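Local structure of fatty acyl CoA synthetase FADD13 (FATTY-ACYL-CoA SYNTHETASE) (Mycobacterium tuberculosis, 3R44) at residues M415-G419 and W451-A455; V431-P436 and Q470-C475; V441-G445 and I502-R508. The protein is a member of the AMP-binding (ANL) enzyme family, with a large AMP-binding region followed by a small C-terminal domain. One frame throughout, in Å; residues are numbered along the deposited sequence.

How the interactions relate
All three contacts lie in the C-terminal part of the chain, on the same side of its centre. Along the sequence their segments alternate: 415-419, 431-436 and 441-445 come first, then 451-455, 470-475 and 502-508. Interactions 1 and 3 have centres about 14 Å apart and share a sheet, in which strands 438-448 and 454-461 are neighbours. They touch where Ile416 packs on Val443, Ile444 and Gly445. Interaction 2 lies about 18 Å from interaction 3 and about 20 Å from interaction 1, centre to centre. It meets interaction 3 through Ile432 and Val441. Together they join strand 416-418 and helices 468-478 and 504-511 to strands 454-461 and 438-448 and helix 425-432 of the C-terminal domain.

Interaction 1. Residues M415-G419 and W451-A455; sequences MIISG and WGEIA
Two hydrogen bonds to residues 451-455 hold the backbone of 415-419. Gly419 N donates to Trp451 O at 3.0 Å, nearly straight at 167°, on a lone pair in the carbonyl plane. Ile417 N donates to Glu453 OE1 at 3.2 Å. That bond is also nearly straight, but the N-H comes in from above the carboxylate plane, 44° out of it. The Glu453 side chain runs extended beyond CG (chi2 177°), which carries its carboxylate along the strand to Ile417. Its other oxygen, OE2, lies 2.6 Å from a water that also reaches Met415 O, so both carboxylate oxygens have partners here. A second water bridges Ser418 OG and Ala455 N. A weak backbone bond joins Glu453 N to Ile417 O.

Packing adds to these bonds. Ile416 sends CG2 to Glu453 CB at 3.7 Å. Its other branch ends with CD1 against Ala455 CB at 3.9 Å. Gly419 N also lies at the edge of the Trp451 ring, in its plane, 3.7 Å from CE3.

Strand 416-418 pairs with strand 421-423 in a two-stranded antiparallel sheet. Lys486 makes a cation-pi contact with Trp451. Ile416 and Ala455 both touch Val443 of strand 438-448, and Ile416 also meets Pro425 and Ala455 meets Ile428 of helix 425-432.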
loop_
_atom_site.group_PDB
_atom_site.type_symbol
_atom_site.label_atom_id
_atom_site.label_comp_id
_atom_site.label_asym_id
_atom_site.label_seq_id
_atom_site.Cartn_x
_atom_site.Cartn_y
_atom_site.Cartn_z
ATOM N N MET A 415 -5.682 -16.771 3.368
ATOM C CA MET A 415 -6.787 -17.685 3.186
ATOM C C MET A 415 -6.283 -19.044 2.655
ATOM O O MET A 415 -5.298 -19.112 1.904
ATOM C CB MET A 415 -7.816 -17.097 2.221
ATOM C CG MET A 415 -9.060 -17.962 2.116
ATOM S SD MET A 415 -10.237 -17.316 0.897
ATOM C CE MET A 415 -9.476 -17.772 -0.684
ATOM N N ILE A 416 -6.905 -20.129 3.104
ATOM C CA ILE A 416 -6.500 -21.493 2.748
ATOM C C ILE A 416 -7.560 -22.072 1.823
ATOM O O ILE A 416 -8.737 -21.936 2.090
ATOM C CB ILE A 416 -6.282 -22.374 4.028
ATOM C CG1 ILE A 416 -5.258 -21.694 4.961
ATOM C CG2 ILE A 416 -5.794 -23.791 3.642
ATOM C CD1 ILE A 416 -5.231 -22.159 6.425
ATOM N N ILE A 417 -7.163 -22.679 0.712
ATOM C CA ILE A 417 -8.100 -23.453 -0.100
ATOM C C ILE A 417 -7.865 -24.946 0.097
ATOM O O ILE A 417 -6.811 -25.464 -0.268
ATOM C CB ILE A 417 -7.983 -23.089 -1.561
ATOM C CG1 ILE A 417 -8.301 -21.608 -1.735
ATOM C CG2 ILE A 417 -8.988 -23.879 -2.379
ATOM C CD1 ILE A 417 -8.178 -21.163 -3.198
ATOM N N SER A 418 -8.819 -25.606 0.745
ATOM C CA SER A 418 -8.669 -26.999 1.122
ATOM C C SER A 418 -9.820 -27.773 0.454
ATOM O O SER A 418 -10.975 -27.461 0.684
ATOM C CB SER A 418 -8.622 -27.090 2.659
ATOM O OG SER A 418 -8.457 -28.405 3.120
ATOM N N GLY A 419 -9.482 -28.703 -0.451
ATOM C CA GLY A 419 -10.483 -29.424 -1.236
ATOM C C GLY A 419 -11.502 -28.503 -1.907
ATOM O O GLY A 419 -12.710 -28.795 -1.933
ATOM N N TRP A 451 -5.440 -32.399 -0.787
ATOM C CA TRP A 451 -6.331 -31.250 -0.574
ATOM C C TRP A 451 -5.847 -29.932 -1.156
ATOM O O TRP A 451 -6.556 -28.923 -1.078
ATOM C CB TRP A 451 -6.493 -31.030 0.912
ATOM C CG TRP A 451 -7.045 -32.182 1.601
ATOM C CD1 TRP A 451 -6.344 -33.192 2.187
ATOM C CD2 TRP A 451 -8.431 -32.472 1.814
ATOM N NE1 TRP A 451 -7.212 -34.090 2.770
ATOM C CE2 TRP A 451 -8.501 -33.675 2.544
ATOM C CE3 TRP A 451 -9.620 -31.833 1.461
ATOM C CZ2 TRP A 451 -9.718 -34.251 2.927
ATOM C CZ3 TRP A 451 -10.830 -32.407 1.842
ATOM C CH2 TRP A 451 -10.868 -33.602 2.566
ATOM N N GLY A 452 -4.628 -29.928 -1.687
ATOM C CA GLY A 452 -4.005 -28.709 -2.185
ATOM C C GLY A 452 -3.283 -27.983 -1.069
ATOM O O GLY A 452 -2.059 -27.804 -1.105
ATOM N N GLU A 453 -4.052 -27.538 -0.087
ATOM C CA GLU A 453 -3.501 -27.058 1.178
ATOM C C GLU A 453 -4.375 -27.600 2.267
ATOM O O GLU A 453 -5.575 -27.780 2.078
ATOM C CB GLU A 453 -3.519 -25.525 1.349
ATOM C CG GLU A 453 -2.814 -24.689 0.329
ATOM C CD GLU A 453 -3.015 -23.180 0.646
ATOM O OE1 GLU A 453 -4.018 -22.586 0.142
ATOM O OE2 GLU A 453 -2.204 -22.631 1.445
ATOM N N ILE A 454 -3.760 -27.852 3.410
ATOM C CA ILE A 454 -4.490 -28.230 4.578
ATOM C C ILE A 454 -4.220 -27.122 5.631
ATOM O O ILE A 454 -3.163 -26.519 5.646
ATOM C CB ILE A 454 -4.059 -29.625 5.124
ATOM C CG1 ILE A 454 -2.580 -29.647 5.454
ATOM C CG2 ILE A 454 -4.446 -30.735 4.143
ATOM C CD1 ILE A 454 -2.234 -30.659 6.558
ATOM N N ALA A 455 -5.190 -26.881 6.506
ATOM C CA ALA A 455 -5.015 -25.953 7.593
ATOM C C ALA A 455 -4.275 -26.631 8.707
ATOM O O ALA A 455 -4.703 -27.664 9.193
ATOM C CB ALA A 455 -6.364 -25.486 8.104
HETATM O O HOH W 1 -2.660 -20.208 2.393
HETATM O O HOH W 2 -7.628 -28.080 5.714
#

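Interaction 2. Residues V431-P436 and Q470-C475; sequences VIIGVP and QIVEYC
This is a buried apolar contact between residues 431-436, which run from helix 425-432 into a turn, and helix 468-478. Both elements belong to the C-terminal domain. A type I beta turn from Ile432 to Val435 turns the chain and brings Val435 back against the second helix.

Val435 splits its two methyl groups. Val435 CG2 lies 3.5 Å from Tyr474 CD2, and Val435 CG1 lies 3.7 Å from Gln470 NE2. Tyr474 has CG anti to its backbone N (chi1 -179°), which extends the ring across to residues 431-435. There Val431 CG1 meets Tyr474 CE2 at 3.9 Å. Val431 O approaches the same carbon at the ring edge, near its plane. Ile432 crosses Ile471 at about a right angle, with Ile432 CD1 3.8 Å from Ile471 CG2. Ile432 CG1 lies 3.5 Å from Cys475 SG. Beyond the pair, Ile432 rests on Ala457 and Val459 of strand 454-461, and Ile471 on Phe490 of strand 487-490.

The two segments meet mainly through carbon and sulfur. The contact probably draws most of its stability from burying apolar surface. The polar end of Tyr474 looks outside the pair, where OH has a weak hydrogen bond with Arg478.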
loop_
_atom_site.group_PDB
_atom_site.type_symbol
_atom_site.label_atom_id
_atom_site.label_comp_id
_atom_site.label_asym_id
_atom_site.label_seq_id
_atom_site.Cartn_x
_atom_site.Cartn_y
_atom_site.Cartn_z
ATOM N N VAL A 431 -11.070 -20.037 17.814
ATOM C CA VAL A 431 -11.664 -21.159 18.549
ATOM C C VAL A 431 -10.613 -21.829 19.456
ATOM O O VAL A 431 -10.838 -22.070 20.648
ATOM C CB VAL A 431 -12.287 -22.166 17.555
ATOM C CG1 VAL A 431 -12.694 -23.451 18.263
ATOM C CG2 VAL A 431 -13.514 -21.513 16.867
ATOM N N ILE A 432 -9.458 -22.116 18.865
ATOM C CA ILE A 432 -8.382 -22.763 19.567
ATOM C C ILE A 432 -7.777 -21.938 20.686
ATOM O O ILE A 432 -7.388 -22.508 21.705
ATOM C CB ILE A 432 -7.250 -23.205 18.554
ATOM C CG1 ILE A 432 -7.836 -24.180 17.541
ATOM C CG2 ILE A 432 -6.058 -23.802 19.319
ATOM C CD1 ILE A 432 -6.855 -24.668 16.468
ATOM N N ILE A 433 -7.698 -20.622 20.531
ATOM C CA ILE A 433 -7.171 -19.753 21.604
ATOM C C ILE A 433 -8.012 -19.913 22.868
ATOM O O ILE A 433 -7.509 -19.709 23.971
ATOM C CB ILE A 433 -7.073 -18.254 21.180
ATOM C CG1 ILE A 433 -6.197 -17.427 22.165
ATOM C CG2 ILE A 433 -8.466 -17.638 21.057
ATOM C CD1 ILE A 433 -4.726 -17.839 22.204
ATOM N N GLY A 434 -9.274 -20.314 22.706
ATOM C CA GLY A 434 -10.150 -20.635 23.833
ATOM C C GLY A 434 -9.880 -21.891 24.644
ATOM O O GLY A 434 -10.330 -21.987 25.807
ATOM N N VAL A 435 -9.170 -22.858 24.068
ATOM C CA VAL A 435 -8.919 -24.123 24.736
ATOM C C VAL A 435 -8.057 -23.850 25.990
ATOM O O VAL A 435 -7.054 -23.160 25.923
ATOM C CB VAL A 435 -8.222 -25.171 23.832
ATOM C CG1 VAL A 435 -7.794 -26.420 24.652
ATOM C CG2 VAL A 435 -9.113 -25.555 22.682
ATOM N N PRO A 436 -8.486 -24.357 27.151
ATOM C CA PRO A 436 -7.681 -24.186 28.359
ATOM C C PRO A 436 -6.281 -24.779 28.224
ATOM O O PRO A 436 -6.144 -25.914 27.791
ATOM C CB PRO A 436 -8.493 -24.925 29.433
ATOM C CG PRO A 436 -9.931 -24.896 28.911
ATOM C CD PRO A 436 -9.781 -24.997 27.403
ATOM N N GLN A 470 -7.746 -33.374 21.665
ATOM C CA GLN A 470 -8.643 -32.555 22.436
ATOM C C GLN A 470 -8.933 -31.245 21.708
ATOM O O GLN A 470 -10.079 -30.797 21.666
ATOM C CB GLN A 470 -8.023 -32.293 23.797
ATOM C CG GLN A 470 -8.341 -30.939 24.365
ATOM C CD GLN A 470 -7.782 -30.766 25.753
ATOM O OE1 GLN A 470 -7.037 -31.628 26.257
ATOM N NE2 GLN A 470 -8.143 -29.658 26.402
ATOM N N ILE A 471 -7.900 -30.620 21.132
ATOM C CA ILE A 471 -8.117 -29.410 20.348
ATOM C C ILE A 471 -9.031 -29.760 19.178
ATOM O O ILE A 471 -9.983 -29.037 18.909
ATOM C CB ILE A 471 -6.749 -28.776 19.850
ATOM C CG1 ILE A 471 -6.073 -28.045 20.982
ATOM C CG2 ILE A 471 -6.936 -27.778 18.727
ATOM C CD1 ILE A 471 -4.571 -27.801 20.730
ATOM N N VAL A 472 -8.796 -30.862 18.485
ATOM C CA VAL A 472 -9.563 -31.061 17.248
ATOM C C VAL A 472 -10.995 -31.430 17.575
ATOM O O VAL A 472 -11.944 -30.863 17.024
ATOM C CB VAL A 472 -8.969 -32.100 16.340
ATOM C CG1 VAL A 472 -9.884 -32.314 15.113
ATOM C CG2 VAL A 472 -7.577 -31.673 15.921
ATOM N N GLU A 473 -11.169 -32.344 18.518
ATOM C CA GLU A 473 -12.529 -32.647 18.952
ATOM C C GLU A 473 -13.192 -31.394 19.546
ATOM O O GLU A 473 -14.354 -31.154 19.276
ATOM C CB GLU A 473 -12.579 -33.878 19.852
ATOM C CG GLU A 473 -12.424 -35.174 19.027
ATOM C CD GLU A 473 -12.630 -36.430 19.853
ATOM O OE1 GLU A 473 -11.916 -37.425 19.602
ATOM O OE2 GLU A 473 -13.491 -36.415 20.761
ATOM N N TYR A 474 -12.452 -30.531 20.233
ATOM C CA TYR A 474 -13.041 -29.254 20.684
ATOM C C TYR A 474 -13.461 -28.343 19.537
ATOM O O TYR A 474 -14.566 -27.797 19.548
ATOM C CB TYR A 474 -12.089 -28.501 21.580
ATOM C CG TYR A 474 -12.617 -27.198 22.099
ATOM C CD1 TYR A 474 -13.348 -27.155 23.281
ATOM C CD2 TYR A 474 -12.389 -26.015 21.424
ATOM C CE1 TYR A 474 -13.838 -25.951 23.778
ATOM C CE2 TYR A 474 -12.847 -24.804 21.912
ATOM C CZ TYR A 474 -13.582 -24.778 23.085
ATOM O OH TYR A 474 -14.054 -23.585 23.573
ATOM N N CYS A 475 -12.590 -28.184 18.547
ATOM C CA CYS A 475 -12.916 -27.435 17.322
ATOM C C CYS A 475 -14.191 -27.959 16.644
ATOM O O CYS A 475 -14.984 -27.179 16.128
ATOM C CB CYS A 475 -11.781 -27.552 16.308
ATOM S SG CYS A 475 -10.456 -26.358 16.564
#

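Interaction 3. Residues V441-G445 and I502-R508; sequences VAVIG and ILKTVLR
Ile444 and Lys504 slide past each other in opposite directions, with Ile444 CG2 4.1 Å from Lys504 CB. The lysine chain is extended beyond CG and reaches across to the strand. Its NZ donates to Val443 O at 2.8 Å, in the carbonyl plane, at a C=O...N angle of 151°. The same NZ forms a salt bridge with Glu429, whose OE2 also accepts from Val443 N. Glu429 thus links the lysine and the strand from helix 425-432.

Ile444 turns CG1 between its backbone N and carbonyl carbon (chi1 57°). Ile444 CD1 then reaches the helix backbone, 3.8 Å from Arg508 CA. Ile444 CD1 also lies 4.0 Å from Leu507 CB. Leu507 CD1 presses on Ala442 CB at 3.5 Å, a tight carbon contact. Ile502 CG2 meets Ala442 CB at 4.0 Å.

Two waters join Arg508 to Gly445, one from NH2 to N and one from NE to O. Arg508 also forms a salt bridge with Asp414.

Segments 504-508 and 441-445 have axes 62° apart, and helix 504-511 lies over one face of strand 438-448. On the other side of the strand, Val443 packs on Pro425 and Ile428 of helix 425-432, while strand 454-461 pairs alongside.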
loop_
_atom_site.group_PDB
_atom_site.type_symbol
_atom_site.label_atom_id
_atom_site.label_comp_id
_atom_site.label_asym_id
_atom_site.label_seq_id
_atom_site.Cartn_x
_atom_site.Cartn_y
_atom_site.Cartn_z
ATOM N N VAL A 441 -1.875 -19.351 19.248
ATOM C CA VAL A 441 -2.159 -20.195 18.056
ATOM C C VAL A 441 -2.033 -19.388 16.780
ATOM O O VAL A 441 -2.451 -18.223 16.720
ATOM C CB VAL A 441 -3.564 -20.888 18.123
ATOM C CG1 VAL A 441 -4.656 -19.887 18.227
ATOM C CG2 VAL A 441 -3.795 -21.795 16.896
ATOM N N ALA A 442 -1.422 -19.974 15.770
ATOM C CA ALA A 442 -1.404 -19.385 14.432
ATOM C C ALA A 442 -1.733 -20.489 13.499
ATOM O O ALA A 442 -1.149 -21.563 13.614
ATOM C CB ALA A 442 -0.033 -18.873 14.111
ATOM N N VAL A 443 -2.576 -20.216 12.492
ATOM C CA VAL A 443 -2.975 -21.208 11.488
ATOM C C VAL A 443 -2.444 -20.777 10.120
ATOM O O VAL A 443 -2.574 -19.592 9.743
ATOM C CB VAL A 443 -4.507 -21.422 11.453
ATOM C CG1 VAL A 443 -4.958 -22.273 10.209
ATOM C CG2 VAL A 443 -4.985 -22.084 12.773
ATOM N N ILE A 444 -1.812 -21.724 9.442
ATOM C CA ILE A 444 -1.344 -21.581 8.057
ATOM C C ILE A 444 -1.750 -22.765 7.197
ATOM O O ILE A 444 -1.991 -23.879 7.681
ATOM C CB ILE A 444 0.195 -21.458 7.950
ATOM C CG1 ILE A 444 0.879 -22.668 8.592
ATOM C CG2 ILE A 444 0.653 -20.135 8.563
ATOM C CD1 ILE A 444 2.412 -22.788 8.260
ATOM N N GLY A 445 -1.743 -22.562 5.890
ATOM C CA GLY A 445 -1.930 -23.678 5.008
ATOM C C GLY A 445 -0.561 -24.270 4.736
ATOM O O GLY A 445 0.443 -23.513 4.653
ATOM N N ILE A 502 2.479 -11.781 14.231
ATOM C CA ILE A 502 2.805 -13.162 13.877
ATOM C C ILE A 502 3.242 -13.142 12.423
ATOM O O ILE A 502 2.587 -12.509 11.562
ATOM C CB ILE A 502 1.604 -14.109 13.988
ATOM C CG1 ILE A 502 1.095 -14.171 15.412
ATOM C CG2 ILE A 502 1.994 -15.524 13.545
ATOM C CD1 ILE A 502 1.900 -14.981 16.195
ATOM N N LEU A 503 4.392 -13.757 12.156
ATOM C CA LEU A 503 4.985 -13.766 10.828
ATOM C C LEU A 503 4.605 -15.070 10.133
ATOM O O LEU A 503 5.333 -16.071 10.211
ATOM C CB LEU A 503 6.502 -13.637 10.951
ATOM C CG LEU A 503 6.946 -12.295 11.530
ATOM C CD1 LEU A 503 8.457 -12.322 11.768
ATOM C CD2 LEU A 503 6.542 -11.140 10.597
ATOM N N LYS A 504 3.454 -15.090 9.489
ATOM C CA LYS A 504 3.013 -16.315 8.771
ATOM C C LYS A 504 3.950 -16.781 7.651
ATOM O O LYS A 504 4.060 -17.996 7.389
ATOM C CB LYS A 504 1.562 -16.184 8.312
ATOM C CG LYS A 504 0.663 -16.119 9.496
ATOM C CD LYS A 504 -0.781 -16.211 9.183
ATOM C CE LYS A 504 -1.546 -16.390 10.509
ATOM N NZ LYS A 504 -2.850 -16.858 10.284
ATOM N N THR A 505 4.683 -15.863 7.016
ATOM C CA THR A 505 5.651 -16.261 5.992
ATOM C C THR A 505 6.783 -17.084 6.632
ATOM O O THR A 505 7.253 -18.064 6.079
ATOM C CB THR A 505 6.289 -15.039 5.324
ATOM O OG1 THR A 505 6.796 -14.182 6.360
ATOM C CG2 THR A 505 5.278 -14.257 4.548
ATOM N N VAL A 506 7.209 -16.672 7.817
ATOM C CA VAL A 506 8.217 -17.441 8.594
ATOM C C VAL A 506 7.649 -18.814 9.038
ATOM O O VAL A 506 8.306 -19.859 8.844
ATOM C CB VAL A 506 8.799 -16.634 9.765
ATOM C CG1 VAL A 506 9.790 -17.510 10.580
ATOM C CG2 VAL A 506 9.527 -15.335 9.207
ATOM N N LEU A 507 6.411 -18.826 9.538
ATOM C CA LEU A 507 5.788 -20.085 9.857
ATOM C C LEU A 507 5.801 -21.034 8.700
ATOM O O LEU A 507 6.138 -22.193 8.891
ATOM C CB LEU A 507 4.361 -19.911 10.299
ATOM C CG LEU A 507 4.194 -19.518 11.763
ATOM C CD1 LEU A 507 2.685 -19.109 11.970
ATOM C CD2 LEU A 507 4.585 -20.647 12.754
ATOM N N ARG A 508 5.414 -20.570 7.498
ATOM C CA ARG A 508 5.375 -21.443 6.319
ATOM C C ARG A 508 6.764 -21.992 5.984
ATOM O O ARG A 508 6.881 -23.152 5.598
ATOM C CB ARG A 508 4.804 -20.724 5.055
ATOM C CG ARG A 508 3.347 -20.335 5.168
ATOM C CD ARG A 508 2.841 -19.547 3.934
ATOM N NE ARG A 508 1.556 -18.999 4.316
ATOM C CZ ARG A 508 1.288 -17.728 4.585
ATOM N NH1 ARG A 508 2.215 -16.770 4.456
ATOM N NH2 ARG A 508 0.052 -17.426 4.983
HETATM O O HOH W 3 -1.974 -19.598 5.062
HETATM O O HOH W 4 -0.128 -20.861 3.603
#